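PDB 2XZI: extracellular sialidase/neuraminidase, putative from Aspergillus fumigatus, which acts as a KDNase, hydrolysing the glycosidic bond of the deaminated sialic acid KDN, which it probably releases from the ends of glycan chains. Local coordinates for residues E197-A202 with G230-T235; R290-N295 with S339-T344; R151-T156 with D183-G188; K239-D244 with R252-G257; V44-G49 with D111-Y116. All coordinates share one frame; numbering follows the deposited sequence. Where two conformers were deposited one is given.

Contact 1 (E197-A202 with G230-T235); sequences ELVIPA and GTIVQT
The carbonyl oxygen of Gly230 is met by two ring carbons of Pro201, lying 3.5 Å from Pro201 CG and 3.6 Å from Pro201 CB. This is van der Waals packing between adjacent blades of the sialidase beta-propeller. Strand 198-202 belongs to the sheet of strands 191-192, 198-202, 205-210 and 217-222, whereas strand 230-234 opens the next sheet. The two strands run nearly antiparallel, 158° between their directions, with their axes 5.9 Å apart at the closest point. No hydrogen bond joins them: each pairs with its own sheet, and side chains fill the gap.

Ile232 carries most of the packing. Its CG1 stands opposite the backbone N (chi1 -168°), and this spreads its branches over Pro201 and Val199. The gamma methyl CG2 turns to the proline, 3.6 Å from Pro201 CD, and also rests 3.7 Å from Val199 O. The longer branch goes to the valine side chain, with Ile232 CG1 3.9 Å from Val199 CG1. Val199 and Ile232 cross at about a right angle, so they meet at a small patch of methyl and methylene groups, not along their lengths.

The touching residues are all buried. Arg242 of the neighbouring strand 240-244 closes one side, packing on both Pro201 and Ile232 and giving a hydrogen bond to Ala202 O. Thr231 starts away from 197-202, and its hydroxyl bonds to Asn243 O. At the end of the longer branch, Ile232 CD1 comes within 4.1 Å of Val199 CG1.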
# COMPACT_ATOMS: atom_id res chain seq x y z
N GLU A 197 -9.06 5.57 -17.74
CA GLU A 197 -7.61 5.69 -17.52
C GLU A 197 -7.16 5.03 -16.22
O GLU A 197 -7.95 4.86 -15.29
CB GLU A 197 -7.15 7.15 -17.50
CG GLU A 197 -7.52 7.99 -18.73
CD GLU A 197 -8.90 8.62 -18.64
OE1 GLU A 197 -9.69 8.31 -17.71
OE2 GLU A 197 -9.19 9.47 -19.52
N LEU A 198 -5.88 4.67 -16.17
CA LEU A 198 -5.26 4.25 -14.90
C LEU A 198 -4.51 5.43 -14.30
O LEU A 198 -3.91 6.23 -15.01
CB LEU A 198 -4.28 3.10 -15.11
CG LEU A 198 -4.83 1.83 -15.77
CD1 LEU A 198 -3.78 0.74 -15.79
CD2 LEU A 198 -6.06 1.33 -15.04
N VAL A 199 -4.54 5.53 -12.97
CA VAL A 199 -3.75 6.54 -12.28
C VAL A 199 -3.03 5.85 -11.13
O VAL A 199 -3.66 5.22 -10.26
CB VAL A 199 -4.61 7.70 -11.71
CG1 VAL A 199 -3.70 8.77 -11.12
CG2 VAL A 199 -5.46 8.32 -12.79
N ILE A 200 -1.71 5.99 -11.15
CA ILE A 200 -0.82 5.42 -10.14
C ILE A 200 -0.11 6.56 -9.41
O ILE A 200 0.55 7.39 -10.04
CB ILE A 200 0.19 4.42 -10.78
CG1 ILE A 200 -0.56 3.28 -11.51
CG2 ILE A 200 1.16 3.88 -9.73
CD1 ILE A 200 -1.00 3.60 -12.98
N PRO A 201 -0.28 6.64 -8.09
CA PRO A 201 0.36 7.75 -7.37
C PRO A 201 1.83 7.48 -7.16
O PRO A 201 2.23 6.35 -6.86
CB PRO A 201 -0.38 7.77 -6.03
CG PRO A 201 -0.73 6.32 -5.79
CD PRO A 201 -1.01 5.74 -7.17
N ALA A 202 2.65 8.52 -7.28
CA ALA A 202 4.08 8.43 -7.06
C ALA A 202 4.63 9.71 -6.45
O ALA A 202 3.89 10.70 -6.28
CB ALA A 202 4.82 8.09 -8.35
N GLY A 230 2.24 8.96 -1.86
CA GLY A 230 0.90 9.42 -2.14
C GLY A 230 -0.13 8.32 -2.28
O GLY A 230 0.20 7.16 -2.53
N THR A 231 -1.39 8.73 -2.11
CA THR A 231 -2.57 7.91 -2.38
C THR A 231 -3.45 8.67 -3.35
O THR A 231 -3.42 9.90 -3.39
CB THR A 231 -3.41 7.54 -1.11
OG1 THR A 231 -4.22 8.65 -0.68
CG2 THR A 231 -2.52 7.07 0.04
N ILE A 232 -4.22 7.93 -4.14
CA ILE A 232 -5.13 8.50 -5.13
C ILE A 232 -6.49 7.83 -5.05
O ILE A 232 -6.60 6.60 -4.84
CB ILE A 232 -4.52 8.38 -6.57
CG1 ILE A 232 -5.30 9.22 -7.60
CG2 ILE A 232 -4.45 6.91 -7.04
CD1 ILE A 232 -4.91 10.66 -7.64
N VAL A 233 -7.54 8.63 -5.19
CA VAL A 233 -8.90 8.10 -5.34
C VAL A 233 -9.67 9.00 -6.30
O VAL A 233 -9.34 10.18 -6.46
CB VAL A 233 -9.62 7.94 -3.96
CG1 VAL A 233 -10.30 9.25 -3.52
CG2 VAL A 233 -10.63 6.79 -3.99
N GLN A 234 -10.67 8.41 -6.93
CA GLN A 234 -11.64 9.19 -7.68
C GLN A 234 -12.84 9.36 -6.77
O GLN A 234 -13.43 8.38 -6.32
CB GLN A 234 -12.04 8.46 -8.95
CG GLN A 234 -12.81 9.35 -9.91
CD GLN A 234 -13.22 8.64 -11.18
OE1 GLN A 234 -13.21 7.40 -11.29
NE2 GLN A 234 -13.61 9.44 -12.17
N THR A 235 -13.14 10.61 -6.46
CA THR A 235 -14.21 10.96 -5.53
C THR A 235 -15.56 10.80 -6.23
O THR A 235 -15.60 10.64 -7.45
CB THR A 235 -13.98 12.35 -4.88
OG1 THR A 235 -13.58 13.29 -5.88
CG2 THR A 235 -12.85 12.25 -3.86

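Contact 2 (R290-N295 with S339-T344); sequences RTIFLN and SSMTKT
Strands 290-294 and 339-343 run nearly antiparallel, 157° between their directions, but their axes come no closer than 8.1 Å, so side chains and not backbone hydrogen bonds bridge the gap between two propeller blades. Met341 is the central piece. It leaves its strand with CG beside the backbone N, runs straight through chi2 and bends at chi3 (-71°), which lays the thioether across the opposing strand between Ile292 and Leu294.

The sulfur sits between two aliphatic groups, Met341 SD being 3.7 Å from Ile292 CG2 and 3.8 Å from Leu294 CB. Beyond it the terminal methyl presses on the main chain itself: Met341 CE is 3.7 Å from Ile292 O and 3.8 Å from Leu294 N. Ile292 offers its CG2 branch, placed opposite its backbone N, while the end of its CG1 branch leads away.

Leu294 reaches in the opposite direction, toward 339-344. Its CG lies 3.5 Å from Ser339 OG, and its methyl CD2 lies 3.6 Å from Ser339 CB, so an apolar branch packs alongside a serine whose hydroxyl is buried. That hydroxyl is satisfied by Ser279 OG, on the strand beside 290-294.

Strand 290-294 is flanked in its own sheet by 279-284 and by 305-310; Met305, Val307 and Ile309 of the latter back Ile292 and Leu294. Strand 334-343 is an edge of the last sheet, which strand 12-18 from the start of the chain completes; Ile349 and Ala351 of the adjoining strand 349-356 pack on Met341, Ile292 and Leu294.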
# COMPACT_ATOMS: atom_id res chain seq x y z
N ARG A 290 -19.59 6.39 -1.12
CA ARG A 290 -18.64 6.34 -0.00
C ARG A 290 -17.19 6.23 -0.47
O ARG A 290 -16.88 5.45 -1.38
CB ARG A 290 -18.97 5.14 0.91
CG ARG A 290 -20.42 5.12 1.48
CD ARG A 290 -20.61 3.93 2.40
NE ARG A 290 -21.99 3.47 2.62
CZ ARG A 290 -22.66 2.66 1.81
NH1 ARG A 290 -22.14 2.23 0.66
NH2 ARG A 290 -23.88 2.26 2.15
N THR A 291 -16.32 6.99 0.20
CA THR A 291 -14.88 6.85 0.11
C THR A 291 -14.43 6.42 1.49
O THR A 291 -14.93 6.93 2.51
CB THR A 291 -14.20 8.19 -0.25
OG1 THR A 291 -14.75 8.72 -1.46
CG2 THR A 291 -12.71 8.01 -0.46
N ILE A 292 -13.51 5.45 1.52
CA ILE A 292 -12.92 4.92 2.74
C ILE A 292 -11.47 5.41 2.87
O ILE A 292 -10.73 5.48 1.89
CB ILE A 292 -12.93 3.35 2.74
CG1 ILE A 292 -14.22 2.74 2.15
CG2 ILE A 292 -12.60 2.83 4.14
CD1 ILE A 292 -15.54 3.10 2.89
N PHE A 293 -11.08 5.76 4.10
CA PHE A 293 -9.70 6.17 4.39
C PHE A 293 -9.17 5.43 5.61
O PHE A 293 -9.92 5.18 6.56
CB PHE A 293 -9.62 7.69 4.61
CG PHE A 293 -8.23 8.18 4.84
CD1 PHE A 293 -7.31 8.24 3.78
CD2 PHE A 293 -7.80 8.55 6.11
CE1 PHE A 293 -6.01 8.68 3.98
CE2 PHE A 293 -6.49 8.99 6.32
CZ PHE A 293 -5.59 9.05 5.25
N LEU A 294 -7.88 5.09 5.59
CA LEU A 294 -7.23 4.40 6.70
C LEU A 294 -5.83 4.95 6.92
O LEU A 294 -5.04 5.05 5.98
CB LEU A 294 -7.13 2.91 6.37
CG LEU A 294 -6.43 1.98 7.36
CD1 LEU A 294 -7.00 2.01 8.77
CD2 LEU A 294 -6.52 0.56 6.78
N ASN A 295 -5.54 5.31 8.16
CA ASN A 295 -4.19 5.73 8.56
C ASN A 295 -4.10 5.65 10.07
O ASN A 295 -5.04 5.21 10.74
CB ASN A 295 -3.83 7.14 8.02
CG ASN A 295 -4.26 8.29 8.96
OD1 ASN A 295 -5.34 8.25 9.55
ND2 ASN A 295 -3.40 9.31 9.08
N SER A 339 -0.64 0.73 5.49
CA SER A 339 -1.84 -0.06 5.27
C SER A 339 -2.25 -0.05 3.81
O SER A 339 -1.78 0.79 3.03
CB SER A 339 -2.99 0.49 6.13
OG SER A 339 -3.34 1.80 5.69
N SER A 340 -3.13 -0.98 3.45
CA SER A 340 -3.69 -1.07 2.10
C SER A 340 -5.09 -1.64 2.19
O SER A 340 -5.33 -2.55 2.98
CB SER A 340 -2.81 -1.95 1.21
OG SER A 340 -3.23 -1.91 -0.14
N MET A 341 -6.01 -1.10 1.39
CA MET A 341 -7.38 -1.61 1.36
C MET A 341 -7.87 -1.98 -0.03
O MET A 341 -7.51 -1.34 -1.03
CB MET A 341 -8.37 -0.56 1.92
CG MET A 341 -8.15 -0.19 3.37
SD MET A 341 -9.39 1.00 3.91
CE MET A 341 -8.86 2.49 3.02
N THR A 342 -8.73 -2.98 -0.05
CA THR A 342 -9.48 -3.37 -1.25
C THR A 342 -10.92 -3.70 -0.86
O THR A 342 -11.23 -3.97 0.30
CB THR A 342 -8.82 -4.57 -1.97
OG1 THR A 342 -9.46 -4.75 -3.25
CG2 THR A 342 -8.98 -5.83 -1.16
N LYS A 343 -11.82 -3.67 -1.85
CA LYS A 343 -13.11 -4.30 -1.67
C LYS A 343 -12.98 -5.77 -1.97
O LYS A 343 -12.28 -6.15 -2.91
CB LYS A 343 -14.13 -3.69 -2.63
CG LYS A 343 -14.42 -2.24 -2.38
CD LYS A 343 -15.59 -1.76 -3.22
CE LYS A 343 -15.17 -1.53 -4.66
NZ LYS A 343 -16.23 -0.79 -5.40
N THR A 344 -13.64 -6.61 -1.17
CA THR A 344 -13.66 -8.05 -1.43
C THR A 344 -14.90 -8.39 -2.24
O THR A 344 -15.83 -7.58 -2.37
CB THR A 344 -13.74 -8.87 -0.13
OG1 THR A 344 -15.00 -8.64 0.52
CG2 THR A 344 -12.60 -8.50 0.83

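Contact 3 (R151-T156 with D183-G188); sequences RHLYLT and DAVGPG
The Arg151 guanidinium takes the carbonyl oxygen of Asp183 at its edge, only 4° out of its plane, while Trp182 makes a cation-pi contact with it. The grip is side-on, both nitrogens pointing at a single oxygen: Arg151 NE donates at 2.9 Å to Asp183 O, and Arg151 NH2 at 3.1 Å to the same atom. Bends at chi2 (-93°) and chi3 (-77°) bring the guanidinium to that oxygen. The backbones also lie close here, with Arg151 CB 3.8 Å from Asp183 CB. The contact joins strand 152-158 of one propeller blade to the loop leading into strand 191-192 of the next.

The Asp183 carboxylate lies apart from this charge and works through water. Water 1 lies 2.7 Å from Asp183 OD2 and also reaches Arg151 O; water 2, 2.9 Å from Asp183 OD2, reaches His152 O. Asp183 OD1 forms a salt bridge to Arg205.

Farther along strand 152-158 the contact turns apolar, with Leu153 CD1 3.7 Å from Val185 CB, the two side chains at about a right angle.

One carbonyl oxygen thus takes two donors, and Asn104 and Asn122 accept from other N-H groups of Arg151, which fixes the guanidinium beside Trp182, a residue of the KDN pocket.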
# COMPACT_ATOMS: atom_id res chain seq x y z
N ARG A 151 17.18 5.81 -7.23
CA ARG A 151 16.01 4.94 -7.15
C ARG A 151 15.41 4.76 -8.54
O ARG A 151 15.16 5.75 -9.26
CB ARG A 151 15.01 5.51 -6.15
CG ARG A 151 15.51 5.41 -4.71
CD ARG A 151 15.01 4.14 -4.05
NE ARG A 151 13.61 4.29 -3.67
CZ ARG A 151 12.88 3.37 -3.04
NH1 ARG A 151 13.41 2.18 -2.76
NH2 ARG A 151 11.63 3.65 -2.73
N HIS A 152 15.18 3.51 -8.91
CA HIS A 152 14.57 3.15 -10.21
C HIS A 152 13.10 2.84 -10.03
O HIS A 152 12.66 2.56 -8.92
CB HIS A 152 15.28 1.94 -10.83
CG HIS A 152 16.67 2.23 -11.29
ND1 HIS A 152 17.09 1.94 -12.57
CD2 HIS A 152 17.73 2.77 -10.65
CE1 HIS A 152 18.35 2.32 -12.71
NE2 HIS A 152 18.77 2.81 -11.56
N LEU A 153 12.36 2.90 -11.13
CA LEU A 153 10.96 2.57 -11.19
C LEU A 153 10.81 1.42 -12.16
O LEU A 153 11.19 1.53 -13.34
CB LEU A 153 10.14 3.78 -11.66
CG LEU A 153 8.63 3.52 -11.81
CD1 LEU A 153 8.00 3.52 -10.43
CD2 LEU A 153 7.99 4.56 -12.65
N TYR A 154 10.28 0.31 -11.66
CA TYR A 154 10.07 -0.90 -12.43
C TYR A 154 8.60 -1.23 -12.58
O TYR A 154 7.77 -0.86 -11.75
CB TYR A 154 10.77 -2.04 -11.71
CG TYR A 154 12.24 -2.18 -12.07
CD1 TYR A 154 13.24 -1.50 -11.36
CD2 TYR A 154 12.63 -3.03 -13.10
CE1 TYR A 154 14.59 -1.67 -11.68
CE2 TYR A 154 13.99 -3.20 -13.41
CZ TYR A 154 14.95 -2.52 -12.72
OH TYR A 154 16.28 -2.70 -13.04
N LEU A 155 8.29 -1.97 -13.64
CA LEU A 155 6.93 -2.46 -13.86
C LEU A 155 6.95 -3.94 -14.20
O LEU A 155 7.66 -4.37 -15.11
CB LEU A 155 6.25 -1.67 -14.98
CG LEU A 155 4.82 -2.09 -15.34
CD1 LEU A 155 3.83 -1.84 -14.19
CD2 LEU A 155 4.36 -1.39 -16.62
N THR A 156 6.16 -4.71 -13.46
CA THR A 156 5.88 -6.10 -13.82
C THR A 156 4.37 -6.25 -13.95
O THR A 156 3.59 -5.39 -13.50
CB THR A 156 6.49 -7.08 -12.80
OG1 THR A 156 6.09 -8.42 -13.13
CG2 THR A 156 6.04 -6.76 -11.38
N ASP A 183 13.38 8.31 -5.07
CA ASP A 183 12.07 8.22 -5.71
C ASP A 183 11.24 7.22 -4.94
O ASP A 183 11.77 6.45 -4.13
CB ASP A 183 12.17 7.78 -7.19
CG ASP A 183 10.84 7.88 -7.92
OD1 ASP A 183 10.01 8.74 -7.53
OD2 ASP A 183 10.63 7.09 -8.88
N ALA A 184 9.93 7.25 -5.18
CA ALA A 184 9.00 6.27 -4.61
C ALA A 184 7.79 6.20 -5.49
O ALA A 184 7.35 7.21 -6.05
CB ALA A 184 8.59 6.67 -3.19
N VAL A 185 7.23 5.00 -5.63
CA VAL A 185 5.88 4.83 -6.17
C VAL A 185 4.98 4.32 -5.04
O VAL A 185 5.43 3.54 -4.19
CB VAL A 185 5.85 3.89 -7.41
CG1 VAL A 185 6.39 2.48 -7.07
CG2 VAL A 185 4.46 3.86 -8.06
N GLY A 186 3.74 4.82 -5.00
CA GLY A 186 2.84 4.47 -3.89
C GLY A 186 3.52 4.69 -2.54
O GLY A 186 4.08 5.75 -2.29
N PRO A 187 3.55 3.67 -1.67
CA PRO A 187 3.08 2.31 -1.91
C PRO A 187 1.60 2.15 -1.56
O PRO A 187 1.06 2.93 -0.78
CB PRO A 187 3.93 1.50 -0.94
CG PRO A 187 4.12 2.43 0.25
CD PRO A 187 4.25 3.80 -0.39
N GLY A 188 0.97 1.12 -2.13
CA GLY A 188 -0.41 0.83 -1.80
C GLY A 188 -1.19 0.39 -3.01
O GLY A 188 -1.34 -0.80 -3.24
O HOH W 1 12.58 5.95 -10.29
O HOH W 2 10.85 4.43 -7.70

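Contact 4 (K239-D244 with R252-G257); sequences KLYRND and RMVARG
Lys239 stands just before the first strand of an antiparallel beta hairpin within one propeller blade, its CB resting on Gly257 O. Leu240 then starts the ladder, exchanging backbone hydrogen bonds with Gly257 (Leu240 N to Gly257 O, 2.7 Å).

Tyr241, across from Arg256, packs CE2 against Val254 CG1 at 3.5 Å. The Arg256 guanidinium lies alongside the ring at 65° to it: Arg256 NE is at the ring's edge, whereas Tyr241 CD2 lies over a guanidinium face. Asp314 O takes the NE proton.

On the other face of the sheet, Arg242 pairs with Ala255 through the backbone while its side chain, bent at chi2 and chi3, reaches along the strand to Asp244. This is a side-on salt bridge, Arg242 NE to Asp244 OD1 at 2.9 Å and Arg242 NH2 to Asp244 OD2 at 2.8 Å. Gly227 N is a second partner of OD2.

Asn243 returns to the Tyr241 face, where its ND2 donates to Tyr241 OH at 2.9 Å. Its other end receives Arg252 NE at OD1, 2.6 Å and nearly straight (174°), while Arg252 NH2 reaches Asn243 O at 3.1 Å. Asp273 holds Arg252 NH1.

At Asp244 the ladder ends with a backbone pair to Met253, and Asp244 O also lies 3.4 Å above the plane of the Arg252 guanidinium.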
# COMPACT_ATOMS: atom_id res chain seq x y z
N LYS A 239 -13.96 13.60 -9.84
CA LYS A 239 -12.67 14.29 -9.78
C LYS A 239 -11.61 13.39 -9.10
O LYS A 239 -11.96 12.36 -8.51
CB LYS A 239 -12.82 15.64 -9.08
CG LYS A 239 -13.75 16.61 -9.85
CD LYS A 239 -13.32 18.05 -9.63
CE LYS A 239 -14.13 19.01 -10.52
NZ LYS A 239 -13.69 20.44 -10.38
N LEU A 240 -10.34 13.78 -9.23
CA LEU A 240 -9.23 13.06 -8.58
C LEU A 240 -8.89 13.72 -7.26
O LEU A 240 -9.07 14.93 -7.08
CB LEU A 240 -7.98 13.05 -9.46
CG LEU A 240 -8.10 12.39 -10.84
CD1 LEU A 240 -6.80 12.49 -11.63
CD2 LEU A 240 -8.54 10.94 -10.71
N TYR A 241 -8.35 12.92 -6.35
CA TYR A 241 -8.06 13.34 -4.99
C TYR A 241 -6.75 12.67 -4.60
O TYR A 241 -6.68 11.44 -4.58
CB TYR A 241 -9.23 12.89 -4.09
CG TYR A 241 -9.10 12.91 -2.58
CD1 TYR A 241 -8.55 11.82 -1.90
CD2 TYR A 241 -9.60 13.96 -1.82
CE1 TYR A 241 -8.48 11.80 -0.51
CE2 TYR A 241 -9.53 13.95 -0.42
CZ TYR A 241 -8.97 12.86 0.22
OH TYR A 241 -8.88 12.84 1.60
N ARG A 242 -5.71 13.48 -4.34
CA ARG A 242 -4.46 12.99 -3.78
C ARG A 242 -4.48 13.22 -2.28
O ARG A 242 -4.86 14.30 -1.81
CB ARG A 242 -3.22 13.69 -4.36
CG ARG A 242 -2.74 13.19 -5.72
CD ARG A 242 -1.87 11.90 -5.65
NE ARG A 242 -0.60 12.04 -4.92
CZ ARG A 242 0.61 11.77 -5.41
NH1 ARG A 242 0.78 11.34 -6.65
NH2 ARG A 242 1.69 11.93 -4.64
N ASN A 243 -4.09 12.20 -1.52
CA ASN A 243 -4.00 12.30 -0.07
C ASN A 243 -2.66 11.71 0.32
O ASN A 243 -2.45 10.49 0.29
CB ASN A 243 -5.21 11.59 0.57
CG ASN A 243 -5.20 11.64 2.09
OD1 ASN A 243 -4.16 11.44 2.71
ND2 ASN A 243 -6.36 11.88 2.68
N ASP A 244 -1.71 12.59 0.62
CA ASP A 244 -0.31 12.22 0.75
C ASP A 244 0.17 12.28 2.19
O ASP A 244 -0.35 13.05 3.02
CB ASP A 244 0.55 13.18 -0.09
CG ASP A 244 0.43 12.96 -1.59
OD1 ASP A 244 -0.51 12.27 -2.03
OD2 ASP A 244 1.27 13.49 -2.34
N ARG A 252 -2.56 14.78 7.09
CA ARG A 252 -2.51 14.40 5.68
C ARG A 252 -2.55 15.63 4.78
O ARG A 252 -3.19 16.64 5.12
CB ARG A 252 -3.69 13.49 5.33
CG ARG A 252 -3.81 12.24 6.17
CD ARG A 252 -2.64 11.27 6.02
NE ARG A 252 -2.51 10.75 4.66
CZ ARG A 252 -1.57 9.89 4.30
NH1 ARG A 252 -0.72 9.41 5.21
NH2 ARG A 252 -1.52 9.45 3.04
N MET A 253 -1.83 15.56 3.67
CA MET A 253 -1.79 16.65 2.69
C MET A 253 -2.68 16.29 1.51
O MET A 253 -2.47 15.27 0.85
CB MET A 253 -0.35 16.90 2.24
CG MET A 253 0.59 17.35 3.36
SD MET A 253 0.13 18.93 4.09
CE MET A 253 0.61 20.04 2.78
N VAL A 254 -3.69 17.12 1.25
CA VAL A 254 -4.72 16.81 0.25
C VAL A 254 -4.71 17.80 -0.90
O VAL A 254 -4.56 19.01 -0.70
CB VAL A 254 -6.15 16.72 0.91
CG1 VAL A 254 -7.26 16.66 -0.13
CG2 VAL A 254 -6.23 15.52 1.84
N ALA A 255 -4.85 17.28 -2.12
CA ALA A 255 -5.08 18.11 -3.29
C ALA A 255 -6.12 17.45 -4.18
O ALA A 255 -6.26 16.21 -4.18
CB ALA A 255 -3.80 18.34 -4.06
N ARG A 256 -6.86 18.28 -4.93
CA ARG A 256 -7.92 17.80 -5.82
C ARG A 256 -7.66 18.28 -7.24
O ARG A 256 -7.05 19.33 -7.45
CB ARG A 256 -9.30 18.25 -5.33
CG ARG A 256 -9.70 17.54 -4.07
CD ARG A 256 -10.97 18.15 -3.45
NE ARG A 256 -11.31 17.49 -2.19
CZ ARG A 256 -10.84 17.84 -1.00
NH1 ARG A 256 -10.00 18.86 -0.87
NH2 ARG A 256 -11.21 17.16 0.08
N GLY A 257 -8.07 17.47 -8.21
CA GLY A 257 -7.82 17.81 -9.59
C GLY A 257 -8.47 16.86 -10.56
O GLY A 257 -9.45 16.16 -10.23

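Contact 5 (V44-G49 with D111-Y116); sequences VRTTTG and DDNTIY
Thr47 and Asn113 slide past each other in opposite directions, each on a turn that joins the first two strands of its blade in the propeller. Residues 46-49 form a type I turn, tightened by Thr46 OG1 accepting from Thr48 N, an ST turn. Asn113 is the middle residue of an Asx turn, in which Asp112 OD1 accepts from Thr114 N.

With CG opposite its backbone N (chi1 -152°), Asn113 pushes its amide into the threonine turn. Thr47 N donates to Asn113 OD1 at 2.8 Å in a nearly straight bond, but the donor stands 52° above the carbonyl plane. Thr47 OG1 packs against the same side chain, 3.2 Å from Asn113 CG, without a hydrogen bond to OD1. From about a right angle the methyl of Thr48 approaches, its CG2 3.8 Å from Asn113 ND2. That nitrogen donates to Asp161, which also bonds the hydroxyls of Thr46 and Thr48 and so ties the asparagine to the turn.

Deeper in, the contact becomes apolar: Thr46 CG2 lies 4.1 Å from Ile115 CD1, and Val44 CG2 lies 4.4 Å from Ile115 CG2. On the solvent side, by the exposed Thr47 and Asp111, water 3 bridges the segments, 2.8 Å from Thr47 OG1 and donating to Asp111 O at 2.9 Å.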
# COMPACT_ATOMS: atom_id res chain seq x y z
N VAL A 44 -4.95 -6.00 -3.67
CA VAL A 44 -5.99 -5.78 -4.67
C VAL A 44 -6.86 -7.01 -4.84
O VAL A 44 -6.42 -8.12 -4.63
CB VAL A 44 -5.41 -5.38 -6.06
CG1 VAL A 44 -4.77 -3.97 -6.00
CG2 VAL A 44 -4.45 -6.44 -6.60
N ARG A 45 -8.10 -6.78 -5.22
CA ARG A 45 -8.99 -7.84 -5.65
C ARG A 45 -9.01 -7.80 -7.18
O ARG A 45 -9.15 -6.74 -7.78
CB ARG A 45 -10.40 -7.59 -5.11
CG ARG A 45 -11.37 -8.70 -5.47
CD ARG A 45 -12.79 -8.25 -5.40
NE ARG A 45 -13.21 -7.64 -6.65
CZ ARG A 45 -14.20 -6.75 -6.77
NH1 ARG A 45 -14.87 -6.35 -5.70
NH2 ARG A 45 -14.49 -6.26 -7.96
N THR A 46 -8.82 -8.96 -7.80
CA THR A 46 -8.76 -9.01 -9.26
C THR A 46 -10.16 -9.10 -9.82
O THR A 46 -11.12 -9.19 -9.06
CB THR A 46 -7.95 -10.21 -9.75
OG1 THR A 46 -8.74 -11.40 -9.57
CG2 THR A 46 -6.61 -10.35 -9.03
N THR A 47 -10.31 -9.10 -11.14
CA THR A 47 -11.67 -9.15 -11.67
C THR A 47 -12.36 -10.50 -11.46
O THR A 47 -13.56 -10.61 -11.65
CB THR A 47 -11.77 -8.74 -13.14
OG1 THR A 47 -11.22 -9.77 -13.95
CG2 THR A 47 -11.08 -7.39 -13.39
N THR A 48 -11.60 -11.52 -11.06
CA THR A 48 -12.17 -12.84 -10.81
C THR A 48 -12.70 -12.96 -9.39
O THR A 48 -13.48 -13.88 -9.11
CB THR A 48 -11.14 -13.99 -11.01
OG1 THR A 48 -10.13 -13.92 -9.98
CG2 THR A 48 -10.48 -13.96 -12.38
N GLY A 49 -12.28 -12.05 -8.51
CA GLY A 49 -12.56 -12.20 -7.07
C GLY A 49 -11.37 -12.67 -6.23
O GLY A 49 -11.40 -12.61 -5.00
N ASP A 111 -8.82 -3.55 -16.79
CA ASP A 111 -10.16 -4.05 -17.17
C ASP A 111 -10.14 -5.48 -17.72
O ASP A 111 -11.15 -6.21 -17.64
CB ASP A 111 -10.81 -3.17 -18.25
CG ASP A 111 -10.97 -1.72 -17.83
OD1 ASP A 111 -10.82 -1.40 -16.63
OD2 ASP A 111 -11.27 -0.90 -18.72
N ASP A 112 -9.02 -5.85 -18.33
CA ASP A 112 -8.84 -7.18 -18.93
C ASP A 112 -8.35 -8.20 -17.91
O ASP A 112 -8.09 -9.35 -18.26
CB ASP A 112 -7.82 -7.09 -20.08
CG ASP A 112 -6.43 -6.71 -19.60
OD1 ASP A 112 -6.30 -5.93 -18.62
OD2 ASP A 112 -5.44 -7.20 -20.18
N ASN A 113 -8.24 -7.75 -16.66
CA ASN A 113 -7.60 -8.50 -15.56
C ASN A 113 -6.08 -8.63 -15.62
O ASN A 113 -5.51 -9.40 -14.85
CB ASN A 113 -8.27 -9.85 -15.25
CG ASN A 113 -8.08 -10.25 -13.82
OD1 ASN A 113 -8.14 -9.40 -12.92
ND2 ASN A 113 -7.82 -11.54 -13.58
N THR A 114 -5.40 -7.86 -16.48
CA THR A 114 -3.96 -7.72 -16.29
C THR A 114 -3.74 -7.02 -14.95
O THR A 114 -4.35 -5.97 -14.67
CB THR A 114 -3.29 -6.90 -17.40
OG1 THR A 114 -3.35 -7.65 -18.62
CG2 THR A 114 -1.83 -6.61 -17.07
N ILE A 115 -2.90 -7.60 -14.11
CA ILE A 115 -2.52 -6.90 -12.89
C ILE A 115 -1.14 -6.28 -13.07
O ILE A 115 -0.14 -6.98 -13.22
CB ILE A 115 -2.54 -7.79 -11.63
CG1 ILE A 115 -3.89 -8.52 -11.48
CG2 ILE A 115 -2.24 -6.92 -10.40
CD1 ILE A 115 -3.87 -9.96 -12.00
N TYR A 116 -1.11 -4.95 -13.08
CA TYR A 116 0.12 -4.22 -13.14
C TYR A 116 0.66 -4.02 -11.74
O TYR A 116 -0.10 -3.74 -10.81
CB TYR A 116 -0.13 -2.86 -13.77
CG TYR A 116 -0.31 -2.82 -15.28
CD1 TYR A 116 0.75 -3.13 -16.13
CD2 TYR A 116 -1.50 -2.38 -15.83
CE1 TYR A 116 0.60 -3.03 -17.51
CE2 TYR A 116 -1.66 -2.28 -17.20
CZ TYR A 116 -0.60 -2.61 -18.02
OH TYR A 116 -0.73 -2.49 -19.39
O HOH W 3 -11.56 -8.95 -16.64

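Contacts 1, 2, 3 and 5 join successive parts of the propeller, whereas contact 4 is a hairpin within one blade. Contacts 1 and 4 are the nearest pair, centres about 9 Å apart, because strand 230-234 borders 240-244. Contact 3 meets contact 1 where Gly186 N probably bonds to Pro201 O, 2.8 Å away. Contacts 2 and 4 touch through Phe293 CE1, 3.5 Å from Asn243 ND2; contacts 2 and 5 touch where Thr342 packs on Arg45. In contact 3 the Arg151 side chain is about 5 Å from a bound KDN; Gly230 of contact 1, next to the pocket residue Glu229, is about 9 Å from one, Arg252 of contact 4 about 10 Å and Ser339 of contact 2 about 12 Å.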